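Local coordinates for HEPN domain-containing protein (Sulfolobus tokodaii, PDB 1WOL), which is of unknown function but folds as an archaeal homologue of the HEPN domain, an all-helical module, at residues L114-V117 against K118-K122; M1-V4 against E5-I8. All coordinates share one frame; numbering follows the deposited sequence.

How the contacts relate
The two contacts sit at opposite ends of the sequence but meet in space. Contact 2 (1-4 with 5-8) starts helix 4-23, contact 1 (114-117 with 118-122) finishes helix 100-120, and their centres lie about 14 Å apart. They join through aliphatic side chains: Ile121 CD1 packs on Val4 CG1 at 3.8 Å and on Ile8 CD1 at 3.9 Å, while Val117 CG1 reaches Ile8 CD1 at 3.8 Å. The first turn of one helix is thereby closed against the last turn of another. Neither contact contributes a residue to the tertiary-butyl alcohol pockets; the side chain of Trp116 stays about 13 Å from a bound molecule.

Contact 1. Residues L114-V117 against K118-K122; sequences LNWV and KGQIK
Val117 and Ile121, one helical turn apart, form the close-packed side of this contact. Their side chains run alongside each other and point the same way, with Val117 CG1 3.7 Å from Ile121 CD1. Holding CG1 anti to the backbone N (chi1 165°) places that methyl beside the carbonyl carbon, near the following turn. Both residues also pack on Ile8 of helix 4-23.

Trp116 carries the next flank. Gln120 extends back so that one end of its amide stands over an indole face, the amide plane inclined to the ring by 54°; Leu45 of helix 27-48 touches both residues, and Leu62, Pro65 and Pro66 add to the surroundings of the ring. An alanine at Trp116 is likely to open a gap between these loop and helix residues and leave the amide of Gln120 without the ring it rests on.

The backbone shows the end of helix 100-120 in a HEPN domain. Lys118 N bonds to Leu114 O at 2.9 Å in the i to i-4 pattern, whereas Gln120 N takes Val117 O, three residues back, at 2.9 Å and from above the carbonyl plane. Ile121 then centres an inverse gamma turn.

Solvent-side Asn115 and Gly119 pack loosely: Gly119 N donates to Asn115 O (3.0 Å) and, weakly, to Trp116 O. Methylenes of exposed Lys118 cross buried Leu114, CD 3.9 Å from Leu114 CD1, before its ammonium salt-bridges Glu12.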
loop_
_atom_site.group_PDB
_atom_site.type_symbol
_atom_site.label_atom_id
_atom_site.label_comp_id
_atom_site.label_asym_id
_atom_site.label_seq_id
_atom_site.Cartn_x
_atom_site.Cartn_y
_atom_site.Cartn_z
ATOM N N LEU A 114 5.672 5.448 -0.469
ATOM C CA LEU A 114 6.847 5.182 0.291
ATOM C C LEU A 114 7.857 6.324 0.133
ATOM O O LEU A 114 8.427 6.751 1.133
ATOM C CB LEU A 114 7.434 3.850 -0.156
ATOM C CG LEU A 114 8.868 3.531 0.398
ATOM C CD1 LEU A 114 8.789 3.362 1.896
ATOM C CD2 LEU A 114 9.351 2.181 -0.215
ATOM N N ASN A 115 7.985 6.858 -1.083
ATOM C CA ASN A 115 9.016 7.947 -1.236
ATOM C C ASN A 115 8.479 9.198 -0.573
ATOM O O ASN A 115 9.342 10.018 -0.054
ATOM C CB ASN A 115 9.211 8.320 -2.716
ATOM C CG ASN A 115 9.913 7.344 -3.499
ATOM O OD1 ASN A 115 10.662 6.588 -3.007
ATOM N ND2 ASN A 115 9.728 7.448 -4.864
ATOM N N TRP A 116 7.179 9.426 -0.638
ATOM C CA TRP A 116 6.582 10.691 -0.046
ATOM C C TRP A 116 6.747 10.580 1.482
ATOM O O TRP A 116 7.139 11.516 2.161
ATOM C CB TRP A 116 5.188 10.764 -0.512
ATOM C CG TRP A 116 4.406 11.837 0.202
ATOM C CD1 TRP A 116 4.411 13.239 -0.094
ATOM C CD2 TRP A 116 3.489 11.667 1.274
ATOM N NE1 TRP A 116 3.510 13.888 0.760
ATOM C CE2 TRP A 116 2.930 12.955 1.588
ATOM C CE3 TRP A 116 3.051 10.541 1.986
ATOM C CZ2 TRP A 116 1.960 13.148 2.591
ATOM C CZ3 TRP A 116 2.100 10.742 2.980
ATOM C CH2 TRP A 116 1.562 12.031 3.275
ATOM N N VAL A 117 6.569 9.382 2.051
ATOM C CA VAL A 117 6.778 9.264 3.479
ATOM C C VAL A 117 8.245 9.446 3.790
ATOM O O VAL A 117 8.581 10.128 4.764
ATOM C CB VAL A 117 6.327 7.779 3.943
ATOM C CG1 VAL A 117 6.902 7.497 5.368
ATOM C CG2 VAL A 117 4.876 7.693 3.862
ATOM N N LYS A 118 9.189 8.847 3.050
ATOM C CA LYS A 118 10.607 8.938 3.375
ATOM C C LYS A 118 11.045 10.426 3.379
ATOM O O LYS A 118 11.865 10.838 4.238
ATOM C CB LYS A 118 11.403 8.055 2.451
ATOM C CG LYS A 118 11.204 6.591 2.853
ATOM C CD LYS A 118 11.916 5.714 1.851
ATOM C CE LYS A 118 13.340 5.431 2.064
ATOM N NZ LYS A 118 13.637 4.682 0.677
ATOM N N GLY A 119 10.420 11.172 2.498
ATOM C CA GLY A 119 10.822 12.564 2.344
ATOM C C GLY A 119 10.485 13.344 3.594
ATOM O O GLY A 119 11.024 14.482 3.832
ATOM N N GLN A 120 9.564 12.868 4.382
ATOM C CA GLN A 120 9.128 13.625 5.539
ATOM C C GLN A 120 9.755 13.233 6.817
ATOM O O GLN A 120 9.569 13.927 7.855
ATOM C CB GLN A 120 7.637 13.467 5.689
ATOM C CG GLN A 120 6.790 14.121 4.563
ATOM C CD GLN A 120 5.368 13.681 4.631
ATOM O OE1 GLN A 120 4.968 12.674 3.933
ATOM N NE2 GLN A 120 4.531 14.364 5.404
ATOM N N ILE A 121 10.497 12.124 6.800
ATOM C CA ILE A 121 11.061 11.630 8.082
ATOM C C ILE A 121 12.421 12.286 7.951
ATOM O O ILE A 121 13.386 11.778 7.357
ATOM C CB ILE A 121 10.955 10.034 8.058
ATOM C CG1 ILE A 121 9.529 9.655 8.268
ATOM C CG2 ILE A 121 11.787 9.419 9.163
ATOM C CD1 ILE A 121 9.448 8.006 7.934
ATOM N N LYS A 122 12.337 13.530 8.462
ATOM C CA LYS A 122 13.308 14.656 8.474
ATOM C C LYS A 122 13.388 15.374 7.052
ATOM O O LYS A 122 14.130 14.814 6.193
ATOM C CB LYS A 122 14.663 14.174 8.924
ATOM C CG LYS A 122 14.893 14.400 10.412
ATOM C CD LYS A 122 14.135 13.362 11.273
ATOM C CE LYS A 122 14.885 13.122 12.628
ATOM N NZ LYS A 122 16.331 12.769 12.365
ATOM O OXT LYS A 122 12.705 16.420 6.747
#

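Contact 2. Residues M1-V4 against E5-I8; sequences MKRV and EDWI
Lys2 lies over one face of the Trp7 indole, and this pairing combines aliphatic and charged contacts. Lys2 CD sits above the ring system, 3.6 Å from the centroid of the Trp7 six-membered ring, as a CH-pi contact. Further along the same chain, Lys2 NZ stands 3.4 Å from that centroid, 26° off the ring normal, in a cation-pi interaction. The two side chains cross at about a right angle, with the Lys2 chain extended beyond CG, which carries methylene and ammonium groups across the face in turn.

Hydrogen bonds define the helix start. Arg3 is the N-cap residue, and its backbone N donates a nearly straight bond (174°) to Asp6 OD1 at 3.0 Å, on the anti side and somewhat out of the carboxylate plane. Asp6 thus reaches back from the first turn to hold the residue that opens it. Arg3 O receives weak bonds from Asp6 N and Trp7 N; the latter is the first with i to i-4 spacing, and Ile8 N to Val4 O at 3.1 Å is the first of that kind that is not weak.

Opposite charges lie near each other without forming a salt bridge. Arg3 and Glu5 run side by side with their guanidinium and carboxylate planes stacked, only 13° apart, yet Arg3 NH1 is 4.2 Å from Glu5 OE1 and no N-H points at that oxygen. Attraction between these opposite charges is therefore probably diffuse. Acidic groups at Glu5 and Asp6 probably also suit the positive end of the helix dipole.

Gln47 of helix 27-48 hydrogen-bonds to both Lys2 O and Trp7 NE1, tying the N-terminal segment to that helix, while Val4 packs on Phe48 and, together with Ile8, on Ile121 just beyond helix 100-120.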
loop_
_atom_site.group_PDB
_atom_site.type_symbol
_atom_site.label_atom_id
_atom_site.label_comp_id
_atom_site.label_asym_id
_atom_site.label_seq_id
_atom_site.Cartn_x
_atom_site.Cartn_y
_atom_site.Cartn_z
ATOM N N MET A 1 5.879 -4.093 19.778
ATOM C CA MET A 1 6.323 -2.678 19.620
ATOM C C MET A 1 7.239 -2.517 18.372
ATOM O O MET A 1 7.987 -3.457 18.033
ATOM C CB MET A 1 7.107 -2.227 20.853
ATOM C CG MET A 1 6.167 -1.827 21.941
ATOM S SD MET A 1 7.144 -1.515 23.470
ATOM C CE MET A 1 7.968 -0.001 22.891
ATOM N N LYS A 2 7.160 -1.338 17.734
ATOM C CA LYS A 2 8.041 -1.053 16.595
ATOM C C LYS A 2 8.489 0.364 16.684
ATOM O O LYS A 2 7.794 1.129 17.299
ATOM C CB LYS A 2 7.347 -1.070 15.204
ATOM C CG LYS A 2 6.555 -2.295 14.947
ATOM C CD LYS A 2 5.940 -2.219 13.565
ATOM C CE LYS A 2 5.112 -3.450 13.273
ATOM N NZ LYS A 2 4.276 -3.341 12.089
ATOM N N ARG A 3 9.649 0.616 16.101
ATOM C CA ARG A 3 10.227 1.923 15.885
ATOM C C ARG A 3 9.832 2.374 14.468
ATOM O O ARG A 3 9.432 1.620 13.620
ATOM C CB ARG A 3 11.705 1.877 15.860
ATOM C CG ARG A 3 12.240 1.872 17.341
ATOM C CD ARG A 3 13.682 1.902 17.227
ATOM N NE ARG A 3 14.153 0.537 16.982
ATOM C CZ ARG A 3 15.402 0.146 17.150
ATOM N NH1 ARG A 3 16.329 1.037 17.548
ATOM N NH2 ARG A 3 15.702 -1.148 16.962
ATOM N N VAL A 4 10.003 3.655 14.200
ATOM C CA VAL A 4 9.655 4.180 12.869
ATOM C C VAL A 4 10.502 3.399 11.835
ATOM O O VAL A 4 9.961 3.023 10.787
ATOM C CB VAL A 4 10.088 5.730 12.824
ATOM C CG1 VAL A 4 9.930 6.299 11.300
ATOM C CG2 VAL A 4 9.097 6.493 13.660
ATOM N N GLU A 5 11.792 3.161 12.087
ATOM C CA GLU A 5 12.634 2.530 11.111
ATOM C C GLU A 5 12.114 1.110 10.832
ATOM O O GLU A 5 12.289 0.638 9.720
ATOM C CB GLU A 5 14.096 2.484 11.547
ATOM C CG GLU A 5 14.407 1.809 12.887
ATOM C CD GLU A 5 15.939 2.048 13.358
ATOM O OE1 GLU A 5 16.231 3.156 13.947
ATOM O OE2 GLU A 5 16.830 1.139 13.167
ATOM N N ASP A 6 11.465 0.485 11.795
ATOM C CA ASP A 6 10.907 -0.882 11.513
ATOM C C ASP A 6 9.755 -0.814 10.566
ATOM O O ASP A 6 9.633 -1.718 9.694
ATOM C CB ASP A 6 10.375 -1.488 12.818
ATOM C CG ASP A 6 11.502 -1.803 13.731
ATOM O OD1 ASP A 6 11.331 -1.625 14.995
ATOM O OD2 ASP A 6 12.566 -2.199 13.217
ATOM N N TRP A 7 8.858 0.163 10.710
ATOM C CA TRP A 7 7.745 0.298 9.763
ATOM C C TRP A 7 8.324 0.493 8.340
ATOM O O TRP A 7 7.802 -0.100 7.398
ATOM C CB TRP A 7 6.854 1.540 10.074
ATOM C CG TRP A 7 6.031 1.301 11.325
ATOM C CD1 TRP A 7 6.269 1.907 12.559
ATOM C CD2 TRP A 7 4.841 0.608 11.424
ATOM N NE1 TRP A 7 5.243 1.641 13.396
ATOM C CE2 TRP A 7 4.346 0.827 12.759
ATOM C CE3 TRP A 7 4.110 -0.206 10.553
ATOM C CZ2 TRP A 7 3.150 0.263 13.203
ATOM C CZ3 TRP A 7 2.909 -0.782 10.974
ATOM C CH2 TRP A 7 2.419 -0.532 12.340
ATOM N N ILE A 8 9.351 1.391 8.215
ATOM C CA ILE A 8 9.894 1.652 6.891
ATOM C C ILE A 8 10.601 0.371 6.370
ATOM O O ILE A 8 10.479 0.062 5.142
ATOM C CB ILE A 8 10.829 2.901 6.924
ATOM C CG1 ILE A 8 10.051 4.125 7.375
ATOM C CG2 ILE A 8 11.446 3.144 5.504
ATOM C CD1 ILE A 8 8.643 4.383 6.707
#